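Local coordinates for angiopoietin-related protein 6 (Homo sapiens, PDB 6Y43) that is probably a secreted, angiopoietin-like signalling factor whose calcium-binding fibrinogen-like globe domain is likely to mediate recognition of its partners, at residues 101-104 with 105-109. Sequence-based numbering, arbitrary orientation.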
loop_
_atom_site.group_PDB
_atom_site.type_symbol
_atom_site.label_atom_id
_atom_site.label_comp_id
_atom_site.label_asym_id
_atom_site.label_seq_id
_atom_site.Cartn_x
_atom_site.Cartn_y
_atom_site.Cartn_z
ATOM N N LEU A 101 -6.597 -5.950 5.756
ATOM C CA LEU A 101 -6.278 -5.666 7.144
ATOM C C LEU A 101 -6.572 -6.880 8.009
ATOM O O LEU A 101 -7.530 -7.615 7.755
ATOM C CB LEU A 101 -7.110 -4.492 7.662
ATOM C CG LEU A 101 -7.152 -3.252 6.766
ATOM C CD1 LEU A 101 -8.216 -2.311 7.268
ATOM C CD2 LEU A 101 -5.767 -2.572 6.768
ATOM N N GLU A 102 -5.769 -7.059 9.059
ATOM C CA GLU A 102 -6.050 -8.070 10.075
ATOM C C GLU A 102 -5.704 -7.514 11.447
ATOM O O GLU A 102 -4.598 -6.995 11.646
ATOM C CB GLU A 102 -5.250 -9.353 9.813
ATOM C CG GLU A 102 -5.508 -10.512 10.751
ATOM C CD GLU A 102 -4.642 -11.733 10.434
ATOM O OE1 GLU A 102 -4.171 -11.849 9.268
ATOM O OE2 GLU A 102 -4.417 -12.575 11.352
ATOM N N ASP A 103 -6.622 -7.699 12.401
ATOM C CA ASP A 103 -6.374 -7.302 13.778
ATOM C C ASP A 103 -5.776 -8.461 14.570
ATOM O O ASP A 103 -5.559 -9.570 14.062
ATOM C CB ASP A 103 -7.636 -6.708 14.420
ATOM C CG ASP A 103 -8.696 -7.730 14.846
ATOM O OD1 ASP A 103 -8.455 -8.957 14.898
ATOM O OD2 ASP A 103 -9.823 -7.245 15.144
ATOM N N TRP A 104 -5.419 -8.172 15.819
ATOM C CA TRP A 104 -4.711 -9.147 16.633
ATOM C C TRP A 104 -5.632 -10.240 17.162
ATOM O O TRP A 104 -5.145 -11.205 17.757
ATOM C CB TRP A 104 -3.976 -8.449 17.778
ATOM C CG TRP A 104 -2.778 -7.692 17.275
ATOM C CD1 TRP A 104 -2.759 -6.415 16.793
ATOM C CD2 TRP A 104 -1.431 -8.174 17.183
ATOM N NE1 TRP A 104 -1.485 -6.070 16.402
ATOM C CE2 TRP A 104 -0.648 -7.129 16.641
ATOM C CE3 TRP A 104 -0.811 -9.390 17.499
ATOM C CZ2 TRP A 104 0.724 -7.263 16.412
ATOM C CZ3 TRP A 104 0.551 -9.526 17.277
ATOM C CH2 TRP A 104 1.303 -8.470 16.729
ATOM N N GLY A 105 -6.926 -10.123 16.940
ATOM C CA GLY A 105 -7.838 -11.200 17.232
ATOM C C GLY A 105 -8.125 -12.080 16.048
ATOM O O GLY A 105 -8.946 -12.994 16.158
ATOM N N GLY A 106 -7.490 -11.826 14.904
ATOM C CA GLY A 106 -7.710 -12.631 13.724
ATOM C C GLY A 106 -8.822 -12.178 12.810
ATOM O O GLY A 106 -9.054 -12.835 11.782
ATOM N N ARG A 107 -9.506 -11.078 13.128
ATOM C CA ARG A 107 -10.536 -10.566 12.240
ATOM C C ARG A 107 -9.870 -9.875 11.056
ATOM O O ARG A 107 -8.901 -9.125 11.216
ATOM C CB ARG A 107 -11.458 -9.585 12.969
ATOM C CG ARG A 107 -12.633 -10.223 13.688
ATOM C CD ARG A 107 -13.673 -9.166 14.044
ATOM N NE ARG A 107 -14.928 -9.708 14.563
ATOM C CZ ARG A 107 -15.439 -9.379 15.747
ATOM N NH1 ARG A 107 -14.791 -8.539 16.543
ATOM N NH2 ARG A 107 -16.604 -9.878 16.141
ATOM N N GLY A 108 -10.385 -10.149 9.865
ATOM C CA GLY A 108 -9.888 -9.555 8.654
ATOM C C GLY A 108 -10.893 -8.586 8.071
ATOM O O GLY A 108 -12.094 -8.686 8.328
ATOM N N ALA A 109 -10.424 -7.628 7.288
ATOM C CA ALA A 109 -11.327 -6.722 6.597
ATOM C C ALA A 109 -10.662 -6.224 5.322
ATOM O O ALA A 109 -9.435 -6.272 5.171
ATOM C CB ALA A 109 -11.740 -5.557 7.504
HETATM O O HOH W 1 -11.808 -8.083 16.440
#
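Asp103 OD1 turns back into the loop, where two backbone N-H groups reach it: Arg107 N at 3.0 Å, from above the carboxylate plane (48° out of it), and Gly105 N at 2.8 Å, a weak, bent bond. The chi1 of 77°, which sets CG between the backbone N and the carbonyl carbon, turns the carboxylate in toward the N-H groups of Gly105 and Arg107. The backbone of the same aspartate closes the loop twice. Asp103 N donates to Arg107 O at 2.9 Å, nearly in line with the C=O, while Asp103 O accepts from Gly106 N at 3.1 Å, the donor standing 60° out of the carbonyl plane. That second bond closes a type I turn from Asp103 to Gly106, and the positive phi of Gly106 would jam a CB against the preceding carbonyl. The turn connects strands 95-102 and 108-118 as a beta hairpin in the antiparallel sheet of the fibrinogen C-terminal globe. Below it Glu102 faces Gly108 as a non-hydrogen-bonded pair; Leu101 and Ala109 then form a hydrogen-bonded pair, Leu101 N to Ala109 O and Ala109 N to Leu101 O both measuring 2.9 Å. The side chains of Asp103 and Arg107 run alongside each other, yet Asp103 OD2 and Arg107 NH1 are 5.3 Å apart and are bridged by a water that donates to OD2 and accepts from NH1. OD2 also forms a salt bridge with Arg204, tying the turn to a neighbouring loop. With an alanine in place of Asp103, Arg107 N would probably lose this acceptor and Arg204 one carboxylate partner, and the turn would be held less firmly on that side. Farther out, extended Glu102 passes Arg107 O with its CG and ends in salt bridges to Arg211 and Lys212, while the Trp104 ring meets Trp184.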